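Local atomic coordinates of DyP2 (PDB entry 4G2C), a protein that probably uses its haem and hydrogen peroxide to oxidise dyes and other substrates, as a multifunctional dye peroxidase of a lignin-reactive bacterium, and also binds manganese. Residues 70-75 with 193-198; 36-41 with 225-230; 280-285 with 469-474; 255-260 with 481-486. One frame throughout, in Å; residues are numbered along the deposited sequence.

Contact 1. Residues 70-75 with 193-198; sequences LFLGFG and VTVVGE
With chi1 at -64°, Leu70 swings CG beside its backbone N, so that its tip runs along the extended chain of Glu198 and CD2 lies 3.6 Å from Glu198 CD, apolar carbon against the carboxylate. Leu72 has a similar first torsion (-52°) but splits its methyls between two valines. CD1 of Leu72 meets Val193 CG1 at 4.0 Å, while its CD2 leans on Val195 CG2 at 4.2 Å. Phe83 of helix 77-88 covers Leu72 and Val193 on this face.

The backbones run antiparallel. Phe71 N reaches Gly197 O in a 2.9 Å bond that is nearly straight (165°), and Phe71 O accepts from Val196 N. Gly73 is bonded at both ends: its N gives to Thr194 O at 2.8 Å, and its O takes Thr194 N, with a weak addition from Thr194 OG1. Val196 CG1 packs 3.6 Å from Gly73 N, directly against the backbone of the glycine.

Val196 and Gly197 both face Phe71, which makes a classic beta bulge. It interrupts the regular pairing of two neighbouring strands in an antiparallel sheet of the DyP dimeric alpha+beta barrel domain.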
loop_
_atom_site.group_PDB
_atom_site.type_symbol
_atom_site.label_atom_id
_atom_site.label_comp_id
_atom_site.label_asym_id
_atom_site.label_seq_id
_atom_site.Cartn_x
_atom_site.Cartn_y
_atom_site.Cartn_z
ATOM N N LEU A 70 3.417 7.566 -14.762
ATOM C CA LEU A 70 4.393 8.282 -15.579
ATOM C C LEU A 70 5.418 8.972 -14.693
ATOM O O LEU A 70 5.065 9.813 -13.874
ATOM C CB LEU A 70 3.694 9.313 -16.463
ATOM C CG LEU A 70 2.712 8.811 -17.531
ATOM C CD1 LEU A 70 2.068 9.995 -18.243
ATOM C CD2 LEU A 70 3.400 7.885 -18.540
ATOM N N PHE A 71 6.682 8.595 -14.836
ATOM C CA PHE A 71 7.764 9.271 -14.134
ATOM C C PHE A 71 8.384 10.305 -15.057
ATOM O O PHE A 71 8.673 10.013 -16.216
ATOM C CB PHE A 71 8.808 8.268 -13.662
ATOM C CG PHE A 71 8.235 7.175 -12.806
ATOM C CD1 PHE A 71 7.708 7.465 -11.549
ATOM C CD2 PHE A 71 8.205 5.869 -13.256
ATOM C CE1 PHE A 71 7.170 6.468 -10.757
ATOM C CE2 PHE A 71 7.654 4.867 -12.474
ATOM C CZ PHE A 71 7.139 5.163 -11.221
ATOM N N LEU A 72 8.565 11.517 -14.551
ATOM C CA LEU A 72 8.974 12.642 -15.388
ATOM C C LEU A 72 10.350 13.164 -14.999
ATOM O O LEU A 72 10.805 12.961 -13.864
ATOM C CB LEU A 72 7.960 13.772 -15.266
ATOM C CG LEU A 72 6.487 13.420 -15.488
ATOM C CD1 LEU A 72 5.627 14.667 -15.376
ATOM C CD2 LEU A 72 6.260 12.714 -16.825
ATOM N N GLY A 73 10.999 13.840 -15.949
ATOM C CA GLY A 73 12.232 14.583 -15.701
ATOM C C GLY A 73 12.037 16.028 -16.143
ATOM O O GLY A 73 11.469 16.271 -17.197
ATOM N N PHE A 74 12.481 16.982 -15.331
ATOM C CA PHE A 74 12.343 18.396 -15.648
ATOM C C PHE A 74 13.601 18.945 -16.326
ATOM O O PHE A 74 14.638 19.126 -15.679
ATOM C CB PHE A 74 12.053 19.211 -14.375
ATOM C CG PHE A 74 10.725 18.893 -13.730
ATOM C CD1 PHE A 74 9.716 18.260 -14.451
ATOM C CD2 PHE A 74 10.486 19.230 -12.400
ATOM C CE1 PHE A 74 8.485 17.968 -13.865
ATOM C CE2 PHE A 74 9.269 18.946 -11.799
ATOM C CZ PHE A 74 8.258 18.311 -12.532
ATOM N N GLY A 75 13.500 19.220 -17.626
ATOM C CA GLY A 75 14.593 19.825 -18.378
ATOM C C GLY A 75 14.765 21.326 -18.171
ATOM O O GLY A 75 15.883 21.840 -18.242
ATOM N N VAL A 193 9.994 18.455 -20.589
ATOM C CA VAL A 193 9.472 17.562 -19.563
ATOM C C VAL A 193 9.443 16.187 -20.187
ATOM O O VAL A 193 8.555 15.866 -20.966
ATOM C CB VAL A 193 8.064 17.953 -19.081
ATOM C CG1 VAL A 193 7.500 16.869 -18.167
ATOM C CG2 VAL A 193 8.101 19.297 -18.351
ATOM N N THR A 194 10.448 15.392 -19.864
ATOM C CA THR A 194 10.563 14.073 -20.441
ATOM C C THR A 194 9.879 13.019 -19.581
ATOM O O THR A 194 9.715 13.171 -18.358
ATOM C CB THR A 194 12.027 13.688 -20.652
ATOM O OG1 THR A 194 12.752 13.937 -19.442
ATOM C CG2 THR A 194 12.639 14.531 -21.789
ATOM N N VAL A 195 9.457 11.958 -20.249
ATOM C CA VAL A 195 8.993 10.774 -19.575
ATOM C C VAL A 195 10.153 9.800 -19.456
ATOM O O VAL A 195 10.554 9.194 -20.445
ATOM C CB VAL A 195 7.895 10.110 -20.387
ATOM C CG1 VAL A 195 7.414 8.863 -19.668
ATOM C CG2 VAL A 195 6.768 11.096 -20.631
ATOM N N VAL A 196 10.693 9.641 -18.254
ATOM C CA VAL A 196 11.841 8.766 -18.073
ATOM C C VAL A 196 11.422 7.326 -17.850
ATOM O O VAL A 196 12.255 6.418 -17.899
ATOM C CB VAL A 196 12.719 9.211 -16.887
ATOM C CG1 VAL A 196 12.640 10.720 -16.690
ATOM C CG2 VAL A 196 12.307 8.489 -15.618
ATOM N N GLY A 197 10.133 7.113 -17.598
ATOM C CA GLY A 197 9.633 5.784 -17.285
ATOM C C GLY A 197 8.129 5.736 -17.167
ATOM O O GLY A 197 7.495 6.746 -16.864
ATOM N N GLU A 198 7.559 4.556 -17.399
ATOM C CA GLU A 198 6.116 4.364 -17.316
ATOM C C GLU A 198 5.799 2.975 -16.766
ATOM O O GLU A 198 6.578 2.050 -16.947
ATOM C CB GLU A 198 5.484 4.541 -18.698
ATOM C CG GLU A 198 4.008 4.184 -18.772
ATOM C CD GLU A 198 3.331 4.664 -20.063
ATOM O OE1 GLU A 198 4.011 5.261 -20.927
ATOM O OE2 GLU A 198 2.111 4.431 -20.211
#

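Contact 2. Residues 36-41 with 225-230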
loop_
_atom_site.group_PDB
_atom_site.type_symbol
_atom_site.label_atom_id
_atom_site.label_comp_id
_atom_site.label_asym_id
_atom_site.label_seq_id
_atom_site.Cartn_x
_atom_site.Cartn_y
_atom_site.Cartn_z
ATOM N N THR A 36 -7.845 13.791 15.047
ATOM C CA THR A 36 -8.862 12.748 14.918
ATOM C C THR A 36 -9.269 12.574 13.467
ATOM O O THR A 36 -8.679 13.170 12.567
ATOM C CB THR A 36 -10.148 13.061 15.736
ATOM O OG1 THR A 36 -10.751 14.269 15.244
ATOM C CG2 THR A 36 -9.825 13.252 17.183
ATOM N N THR A 37 -10.297 11.763 13.257
ATOM C CA THR A 37 -10.888 11.603 11.946
ATOM C C THR A 37 -11.738 12.818 11.632
ATOM O O THR A 37 -12.049 13.620 12.521
ATOM C CB THR A 37 -11.769 10.345 11.873
ATOM O OG1 THR A 37 -12.782 10.433 12.876
ATOM C CG2 THR A 37 -10.936 9.085 12.105
ATOM N N LEU A 38 -12.108 12.952 10.364
ATOM C CA LEU A 38 -12.917 14.074 9.926
ATOM C C LEU A 38 -14.264 13.625 9.357
ATOM O O LEU A 38 -14.339 12.648 8.612
ATOM C CB LEU A 38 -12.160 14.875 8.868
ATOM C CG LEU A 38 -12.997 15.907 8.108
ATOM C CD1 LEU A 38 -13.104 17.246 8.889
ATOM C CD2 LEU A 38 -12.407 16.115 6.723
ATOM N N SER A 39 -15.325 14.344 9.719
ATOM C CA SER A 39 -16.636 14.127 9.124
ATOM C C SER A 39 -16.718 15.031 7.893
ATOM O O SER A 39 -17.033 16.222 7.997
ATOM C CB SER A 39 -17.748 14.447 10.130
ATOM O OG SER A 39 -17.464 13.883 11.411
ATOM N N TRP A 40 -16.395 14.469 6.728
ATOM C CA TRP A 40 -16.251 15.289 5.533
ATOM C C TRP A 40 -17.559 15.980 5.123
ATOM O O TRP A 40 -17.541 17.059 4.530
ATOM C CB TRP A 40 -15.643 14.493 4.364
ATOM C CG TRP A 40 -16.601 13.607 3.613
ATOM C CD1 TRP A 40 -16.825 12.266 3.826
ATOM C CD2 TRP A 40 -17.438 13.982 2.503
ATOM N NE1 TRP A 40 -17.766 11.797 2.927
ATOM C CE2 TRP A 40 -18.147 12.824 2.101
ATOM C CE3 TRP A 40 -17.662 15.184 1.815
ATOM C CZ2 TRP A 40 -19.074 12.839 1.045
ATOM C CZ3 TRP A 40 -18.589 15.194 0.753
ATOM C CH2 TRP A 40 -19.277 14.026 0.385
ATOM N N LYS A 41 -18.689 15.376 5.457
ATOM C CA LYS A 41 -19.968 15.922 5.023
ATOM C C LYS A 41 -20.387 17.162 5.802
ATOM O O LYS A 41 -21.199 17.944 5.334
ATOM C CB LYS A 41 -21.063 14.864 5.121
ATOM C CG LYS A 41 -20.950 13.755 4.080
ATOM C CD LYS A 41 -22.157 12.831 4.134
ATOM C CE LYS A 41 -22.121 11.784 3.020
ATOM N NZ LYS A 41 -23.346 10.919 3.020
ATOM N N LEU A 225 -8.911 4.366 8.389
ATOM C CA LEU A 225 -10.011 5.211 7.927
ATOM C C LEU A 225 -9.916 6.610 8.544
ATOM O O LEU A 225 -10.026 6.768 9.761
ATOM C CB LEU A 225 -11.369 4.571 8.243
ATOM C CG LEU A 225 -11.549 3.142 7.702
ATOM C CD1 LEU A 225 -12.933 2.559 7.994
ATOM C CD2 LEU A 225 -11.247 3.116 6.194
ATOM N N PHE A 226 -9.703 7.616 7.699
ATOM C CA PHE A 226 -9.526 8.986 8.167
ATOM C C PHE A 226 -10.849 9.748 8.223
ATOM O O PHE A 226 -10.937 10.807 8.827
ATOM C CB PHE A 226 -8.521 9.727 7.270
ATOM C CG PHE A 226 -7.240 8.981 7.061
ATOM C CD1 PHE A 226 -6.281 8.934 8.065
ATOM C CD2 PHE A 226 -7.004 8.284 5.870
ATOM C CE1 PHE A 226 -5.096 8.225 7.885
ATOM C CE2 PHE A 226 -5.824 7.582 5.677
ATOM C CZ PHE A 226 -4.860 7.556 6.687
ATOM N N LEU A 227 -11.869 9.203 7.576
ATOM C CA LEU A 227 -13.170 9.856 7.480
ATOM C C LEU A 227 -14.190 9.136 8.350
ATOM O O LEU A 227 -14.289 7.901 8.341
ATOM C CB LEU A 227 -13.648 9.889 6.022
ATOM C CG LEU A 227 -12.614 10.518 5.078
ATOM C CD1 LEU A 227 -13.119 10.558 3.633
ATOM C CD2 LEU A 227 -12.240 11.912 5.564
ATOM N N THR A 228 -14.939 9.919 9.111
ATOM C CA THR A 228 -15.876 9.357 10.065
ATOM C C THR A 228 -16.949 8.586 9.328
ATOM O O THR A 228 -17.443 7.579 9.827
ATOM C CB THR A 228 -16.516 10.463 10.926
ATOM O OG1 THR A 228 -15.487 11.112 11.688
ATOM C CG2 THR A 228 -17.533 9.872 11.877
ATOM N N GLU A 229 -17.294 9.073 8.133
ATOM C CA GLU A 229 -18.291 8.440 7.271
ATOM C C GLU A 229 -17.806 7.057 6.821
ATOM O O GLU A 229 -18.606 6.162 6.542
ATOM C CB GLU A 229 -18.572 9.308 6.024
ATOM C CG GLU A 229 -19.300 10.647 6.273
ATOM C CD GLU A 229 -18.407 11.751 6.840
ATOM O OE1 GLU A 229 -17.192 11.527 7.009
ATOM O OE2 GLU A 229 -18.929 12.853 7.123
ATOM N N ASP A 230 -16.492 6.899 6.713
ATOM C CA ASP A 230 -15.923 5.603 6.361
ATOM C C ASP A 230 -15.986 4.665 7.574
ATOM O O ASP A 230 -16.251 3.477 7.439
ATOM C CB ASP A 230 -14.481 5.749 5.867
ATOM C CG ASP A 230 -14.392 6.056 4.364
ATOM O OD1 ASP A 230 -15.392 5.867 3.638
ATOM O OD2 ASP A 230 -13.301 6.453 3.906
#
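Thr37 meets the chain just before helix 228-237, where the two backbones form a single bridge at the helix N-cap, Leu227. Thr37 CB sits 3.2 Å from Phe226 O and the Thr37 methyl turns to Leu225 O, while the hydroxyl approaches that of Thr228 in a hydrogen bond that stays doubtful, the position of Thr37 OG1 being less sure. Leu38 carries the bridge. Its N gives to Phe226 O at 2.9 Å, in the carbonyl plane, and its O takes Thr228 N at 2.8 Å, the donor standing well above the plane of the Leu38 carbonyl. Ser39 follows, packing CB 3.6 Å from Glu229 OE2.

The Trp40 side chain crosses that of Glu229 at about a right angle. A bend at chi2 (77°) turns the Glu229 carboxylate to the backbone N-H groups of Trp40 and Lys41. Trp40 N makes a weak bond to Glu229 OE1, and the indole CD1 lies 3.3 Å from the same oxygen. Lys41 N bonds Glu229 OE2 at 3.0 Å in a nearly straight line (171°), from above the carboxylate plane. With an alanine here instead of Glu229, both N-H groups would probably lose this acceptor and a gap would open beside the indole. The Lys41 ammonium forms a salt bridge with Glu102, while Lys41 CG rests 3.5 Å above the centre of the Trp40 ring.

Contact 3. Residues 280-285 with 469-474; sequences VRLFKE and PIPQAV. With ACT (acetate ion), chain Y.
Leu282 and Phe283, on the first turn of helix 280-293, receive the bumps of an extended, polyproline-like loop that leads into strand 474-484: a helix-on-loop packing with no polar bond between the two. The main bump is the ring of Pro471. Leu282 holds CG anti to its backbone N (chi1 177°), which aims the fork of its two methyls at the loop, and the CB-CG side of the proline fits against that fork. Leu282 CD1 touches Pro471 CG at 3.8 Å; the two methyls straddle Pro471 CB, each 4.0 Å from it, and CD2 also comes near Gln472 O. Trimmed to a glycine, this position would probably leave a gap against the Pro471 ring and beside the Ala473 methyl.

The second bump is that methyl of Ala473, set beside Leu282 CD2 and 3.9 Å from Phe283 CB, at the edge of the phenyl ring and near its plane. The ring stacks with Phe215. The neighbouring Val474 belongs to the haem pocket, so the packing adjoins the wall of that pocket. Farther out, Ile470 N bonds an oxygen of an acetate ion, probably from the crystallisation liquor, at 3.1 Å. Within the loop, Gln472 NE2 lies in line with Val474 O, giving it a 2.8 Å hydrogen bond in the plane of the amide.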
loop_
_atom_site.group_PDB
_atom_site.type_symbol
_atom_site.label_atom_id
_atom_site.label_comp_id
_atom_site.label_asym_id
_atom_site.label_seq_id
_atom_site.Cartn_x
_atom_site.Cartn_y
_atom_site.Cartn_z
ATOM N N VAL A 280 5.278 -15.874 -8.442
ATOM C CA VAL A 280 4.151 -16.663 -7.981
ATOM C C VAL A 280 4.513 -18.136 -7.929
ATOM O O VAL A 280 4.190 -18.836 -6.962
ATOM C CB VAL A 280 2.955 -16.482 -8.898
ATOM C CG1 VAL A 280 1.764 -17.310 -8.392
ATOM C CG2 VAL A 280 2.607 -15.016 -8.991
ATOM N N ARG A 281 5.211 -18.594 -8.964
ATOM C CA ARG A 281 5.652 -19.979 -9.028
ATOM C C ARG A 281 6.355 -20.415 -7.743
ATOM O O ARG A 281 6.013 -21.435 -7.139
ATOM C CB ARG A 281 6.568 -20.200 -10.240
ATOM C CG ARG A 281 7.207 -21.599 -10.296
ATOM C CD ARG A 281 7.418 -22.092 -11.742
ATOM N NE ARG A 281 8.560 -21.481 -12.432
ATOM C CZ ARG A 281 8.529 -20.997 -13.679
ATOM N NH1 ARG A 281 7.399 -21.023 -14.395
ATOM N NH2 ARG A 281 9.631 -20.471 -14.214
ATOM N N LEU A 282 7.348 -19.640 -7.330
ATOM C CA LEU A 282 8.176 -20.043 -6.210
ATOM C C LEU A 282 7.376 -19.953 -4.908
ATOM O O LEU A 282 7.563 -20.756 -3.976
ATOM C CB LEU A 282 9.405 -19.148 -6.150
ATOM C CG LEU A 282 10.406 -19.302 -5.019
ATOM C CD1 LEU A 282 11.032 -20.674 -5.011
ATOM C CD2 LEU A 282 11.469 -18.229 -5.194
ATOM N N PHE A 283 6.482 -18.970 -4.849
ATOM C CA PHE A 283 5.655 -18.781 -3.659
ATOM C C PHE A 283 4.708 -19.961 -3.471
ATOM O O PHE A 283 4.492 -20.413 -2.348
ATOM C CB PHE A 283 4.879 -17.441 -3.706
ATOM C CG PHE A 283 4.244 -17.069 -2.399
ATOM C CD1 PHE A 283 4.975 -16.413 -1.419
ATOM C CD2 PHE A 283 2.925 -17.411 -2.130
ATOM C CE1 PHE A 283 4.396 -16.090 -0.201
ATOM C CE2 PHE A 283 2.344 -17.086 -0.924
ATOM C CZ PHE A 283 3.081 -16.425 0.041
ATOM N N LYS A 284 4.150 -20.460 -4.574
ATOM C CA LYS A 284 3.270 -21.626 -4.520
ATOM C C LYS A 284 4.038 -22.912 -4.220
ATOM O O LYS A 284 3.492 -23.830 -3.618
ATOM C CB LYS A 284 2.469 -21.786 -5.810
ATOM C CG LYS A 284 1.429 -20.728 -6.011
ATOM C CD LYS A 284 0.547 -20.560 -4.772
ATOM C CE LYS A 284 -0.532 -19.515 -5.023
ATOM N NZ LYS A 284 -1.305 -19.165 -3.808
ATOM N N GLU A 285 5.294 -22.978 -4.637
ATOM C CA GLU A 285 6.113 -24.132 -4.332
ATOM C C GLU A 285 6.376 -24.076 -2.846
ATOM O O GLU A 285 6.340 -25.093 -2.140
ATOM C CB GLU A 285 7.442 -24.098 -5.104
ATOM C CG GLU A 285 7.319 -24.410 -6.586
ATOM C CD GLU A 285 8.657 -24.337 -7.314
ATOM O OE1 GLU A 285 9.486 -23.465 -6.967
ATOM O OE2 GLU A 285 8.888 -25.159 -8.226
ATOM N N PRO A 469 14.161 -22.068 5.262
ATOM C CA PRO A 469 13.543 -20.740 5.252
ATOM C C PRO A 469 12.588 -20.639 4.075
ATOM O O PRO A 469 12.829 -21.271 3.058
ATOM C CB PRO A 469 14.740 -19.802 5.045
ATOM C CG PRO A 469 15.802 -20.661 4.404
ATOM C CD PRO A 469 15.609 -22.021 4.975
ATOM N N ILE A 470 11.507 -19.886 4.210
ATOM C CA ILE A 470 10.672 -19.607 3.060
ATOM C C ILE A 470 11.497 -18.778 2.077
ATOM O O ILE A 470 12.094 -17.772 2.448
ATOM C CB ILE A 470 9.415 -18.828 3.442
ATOM C CG1 ILE A 470 8.719 -19.484 4.645
ATOM C CG2 ILE A 470 8.484 -18.710 2.244
ATOM C CD1 ILE A 470 8.178 -20.877 4.388
ATOM N N PRO A 471 11.561 -19.220 0.815
ATOM C CA PRO A 471 12.366 -18.475 -0.158
ATOM C C PRO A 471 11.751 -17.097 -0.419
ATOM O O PRO A 471 10.523 -16.971 -0.343
ATOM C CB PRO A 471 12.294 -19.358 -1.417
ATOM C CG PRO A 471 11.002 -20.141 -1.265
ATOM C CD PRO A 471 10.951 -20.432 0.231
ATOM N N GLN A 472 12.588 -16.091 -0.691
ATOM C CA GLN A 472 12.118 -14.744 -1.011
ATOM C C GLN A 472 11.520 -14.717 -2.418
ATOM O O GLN A 472 12.240 -14.887 -3.406
ATOM C CB GLN A 472 13.267 -13.726 -0.912
ATOM C CG GLN A 472 12.812 -12.259 -0.913
ATOM C CD GLN A 472 13.965 -11.237 -1.058
ATOM O OE1 GLN A 472 14.990 -11.303 -0.367
ATOM N NE2 GLN A 472 13.781 -10.287 -1.959
ATOM N N ALA A 473 10.208 -14.499 -2.508
ATOM C CA ALA A 473 9.510 -14.528 -3.799
ATOM C C ALA A 473 9.095 -13.142 -4.281
ATOM O O ALA A 473 8.436 -13.003 -5.318
ATOM C CB ALA A 473 8.293 -15.468 -3.743
ATOM N N VAL A 474 9.466 -12.123 -3.517
ATOM C CA VAL A 474 9.176 -10.747 -3.894
ATOM C C VAL A 474 10.471 -9.971 -4.093
ATOM O O VAL A 474 11.347 -9.963 -3.221
ATOM C CB VAL A 474 8.281 -10.057 -2.849
ATOM C CG1 VAL A 474 8.234 -8.542 -3.082
ATOM C CG2 VAL A 474 6.870 -10.687 -2.855
HETATM C C ACT Y . 12.055 -17.058 6.807
HETATM O O ACT Y . 11.430 -18.168 6.808
HETATM O OXT ACT Y . 11.430 -15.973 6.667
HETATM C CH3 ACT Y . 13.535 -16.960 6.929
#

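Contact 4. Residues 255-260 with 481-486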
loop_
_atom_site.group_PDB
_atom_site.type_symbol
_atom_site.label_atom_id
_atom_site.label_comp_id
_atom_site.label_asym_id
_atom_site.label_seq_id
_atom_site.Cartn_x
_atom_site.Cartn_y
_atom_site.Cartn_z
ATOM N N VAL A 255 0.035 16.337 5.717
ATOM C CA VAL A 255 1.175 17.179 6.052
ATOM C C VAL A 255 0.886 18.566 5.470
ATOM O O VAL A 255 0.436 18.677 4.328
ATOM C CB VAL A 255 2.464 16.641 5.373
ATOM C CG1 VAL A 255 3.658 17.449 5.769
ATOM C CG2 VAL A 255 2.686 15.147 5.700
ATOM N N PRO A 256 1.124 19.626 6.255
ATOM C CA PRO A 256 0.996 20.979 5.707
ATOM C C PRO A 256 1.887 21.101 4.478
ATOM O O PRO A 256 3.015 20.621 4.503
ATOM C CB PRO A 256 1.515 21.872 6.839
ATOM C CG PRO A 256 1.315 21.032 8.118
ATOM C CD PRO A 256 1.461 19.610 7.693
ATOM N N ASP A 257 1.372 21.707 3.411
ATOM C CA ASP A 257 2.130 21.887 2.181
ATOM C C ASP A 257 3.017 23.133 2.295
ATOM O O ASP A 257 2.539 24.258 2.185
ATOM C CB ASP A 257 1.166 22.022 1.008
ATOM C CG ASP A 257 1.873 22.044 -0.323
ATOM O OD1 ASP A 257 3.123 22.006 -0.323
ATOM O OD2 ASP A 257 1.177 22.110 -1.362
ATOM N N PRO A 258 4.323 22.938 2.528
ATOM C CA PRO A 258 5.152 24.078 2.963
ATOM C C PRO A 258 5.270 25.234 1.960
ATOM O O PRO A 258 5.364 26.394 2.378
ATOM C CB PRO A 258 6.522 23.442 3.265
ATOM C CG PRO A 258 6.514 22.117 2.576
ATOM C CD PRO A 258 5.073 21.673 2.470
ATOM N N ALA A 259 5.262 24.929 0.667
ATOM C CA ALA A 259 5.384 25.957 -0.364
ATOM C C ALA A 259 4.034 26.516 -0.821
ATOM O O ALA A 259 3.981 27.296 -1.757
ATOM C CB ALA A 259 6.151 25.406 -1.561
ATOM N N ALA A 260 2.951 26.097 -0.182
ATOM C CA ALA A 260 1.617 26.533 -0.578
ATOM C C ALA A 260 1.310 27.946 -0.089
ATOM O O ALA A 260 1.974 28.458 0.808
ATOM C CB ALA A 260 0.579 25.571 -0.050
ATOM N N TYR A 481 10.619 8.193 -3.640
ATOM C CA TYR A 481 9.735 8.912 -2.720
ATOM C C TYR A 481 9.301 10.250 -3.301
ATOM O O TYR A 481 10.107 10.965 -3.895
ATOM C CB TYR A 481 10.417 9.185 -1.379
ATOM C CG TYR A 481 10.830 7.978 -0.590
ATOM C CD1 TYR A 481 9.997 6.871 -0.483
ATOM C CD2 TYR A 481 12.069 7.942 0.053
ATOM C CE1 TYR A 481 10.379 5.757 0.262
ATOM C CE2 TYR A 481 12.464 6.840 0.793
ATOM C CZ TYR A 481 11.618 5.743 0.896
ATOM O OH TYR A 481 12.001 4.638 1.635
ATOM N N PHE A 482 8.032 10.592 -3.087
ATOM C CA PHE A 482 7.434 11.809 -3.633
ATOM C C PHE A 482 6.580 12.537 -2.572
ATOM O O PHE A 482 6.367 12.047 -1.471
ATOM C CB PHE A 482 6.507 11.466 -4.801
ATOM C CG PHE A 482 7.171 10.727 -5.954
ATOM C CD1 PHE A 482 7.355 9.351 -5.909
ATOM C CD2 PHE A 482 7.536 11.404 -7.107
ATOM C CE1 PHE A 482 7.927 8.670 -6.975
ATOM C CE2 PHE A 482 8.105 10.732 -8.170
ATOM C CZ PHE A 482 8.303 9.367 -8.109
ATOM N N PHE A 483 6.061 13.696 -2.932
ATOM C CA PHE A 483 5.101 14.391 -2.111
ATOM C C PHE A 483 3.963 14.788 -3.045
ATOM O O PHE A 483 4.211 15.393 -4.091
ATOM C CB PHE A 483 5.766 15.631 -1.500
ATOM C CG PHE A 483 4.900 16.383 -0.531
ATOM C CD1 PHE A 483 4.655 15.879 0.739
ATOM C CD2 PHE A 483 4.358 17.607 -0.875
ATOM C CE1 PHE A 483 3.856 16.580 1.647
ATOM C CE2 PHE A 483 3.569 18.319 0.027
ATOM C CZ PHE A 483 3.317 17.803 1.291
ATOM N N MET A 484 2.725 14.434 -2.710
ATOM C CA MET A 484 1.600 15.019 -3.434
ATOM C C MET A 484 1.242 16.340 -2.762
ATOM O O MET A 484 0.737 16.363 -1.647
ATOM C CB MET A 484 0.362 14.112 -3.490
ATOM C CG MET A 484 0.602 12.617 -3.529
ATOM S SD MET A 484 1.599 11.892 -4.849
ATOM C CE MET A 484 3.242 12.241 -4.256
ATOM N N PRO A 485 1.530 17.453 -3.435
ATOM C CA PRO A 485 1.247 18.775 -2.873
ATOM C C PRO A 485 -0.209 19.158 -3.032
ATOM O O PRO A 485 -0.975 18.475 -3.713
ATOM C CB PRO A 485 2.126 19.703 -3.714
ATOM C CG PRO A 485 2.268 18.991 -5.009
ATOM C CD PRO A 485 2.287 17.534 -4.698
ATOM N N SER A 486 -0.590 20.250 -2.382
ATOM C CA SER A 486 -1.953 20.739 -2.445
ATOM C C SER A 486 -2.248 21.290 -3.831
ATOM O O SER A 486 -1.332 21.707 -4.558
ATOM C CB SER A 486 -2.154 21.831 -1.401
ATOM O OG SER A 486 -1.360 22.959 -1.728
#
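Asp257 OD2 takes two hydrogen bonds from a single residue, Ser486. The backbone N of Ser486 approaches OD2 at 2.8 Å from above the carboxylate plane, whereas the Ser486 hydroxyl, OG, meets OD2 at 2.7 Å on the anti side and close to that plane. Two donors coming from different directions fix the rotation of the buried carboxylate. Ser486 is also the N-cap of helix 487-491: with chi1 at 66° its OG stands between the backbone N and the carbonyl carbon, where it accepts from Phe489 N while donating to the aspartate. The negative charge therefore lies next to a helix N-terminus, which is likely to stabilise it.

Asp257 also begins a type I turn, in which its O accepts Ala260 N; the turn brings the methyl of Ala260 to 3.7 Å from Ser486 OG. On the strand side, Pro485 CB closes on OD2 at 3.5 Å. The other oxygen, OD1, lies at the edge of the Phe483 ring, 3.7 Å from CE2, with carboxylate and ring planes 60° apart. At another point of the rim Val255 CB lies in the ring plane, 4.0 Å from Phe483 CE1, and Pro258 CD comes obliquely near CZ.

Tyr270 of strand 267-278 meets Phe483 edge-to-face, and Tyr124 of helix 121-127 packs on both Phe483 and Pro485. Strands 255-256 and 474-484 each pair antiparallel with strand 267-278, so the aspartate and the phenylalanine join the ends of two partners of one strand, just where the chain turns into its C-terminal helix.

Contact 4 is the buried one, contacts 1 and 3 are partly buried, and contact 2 lies at the surface. Backbone pairing dominates contact 1, within one sheet; contact 2 adds a carboxylate to a lone bridge; contact 4 depends on a buried carboxylate and an aromatic ring; contact 3 is apolar between its segments. Strand 474-484 links the last two: its start follows the loop of contact 3 near the haem, and its far end enters contact 4. Those two lie on opposite sides of the chain's centre, about 38 Å apart between centres. Contacts 1 and 4 touch directly, Phe71 CD1 lying 4.0 Å from Phe482 CZ, one point at which the two larger sheets meet.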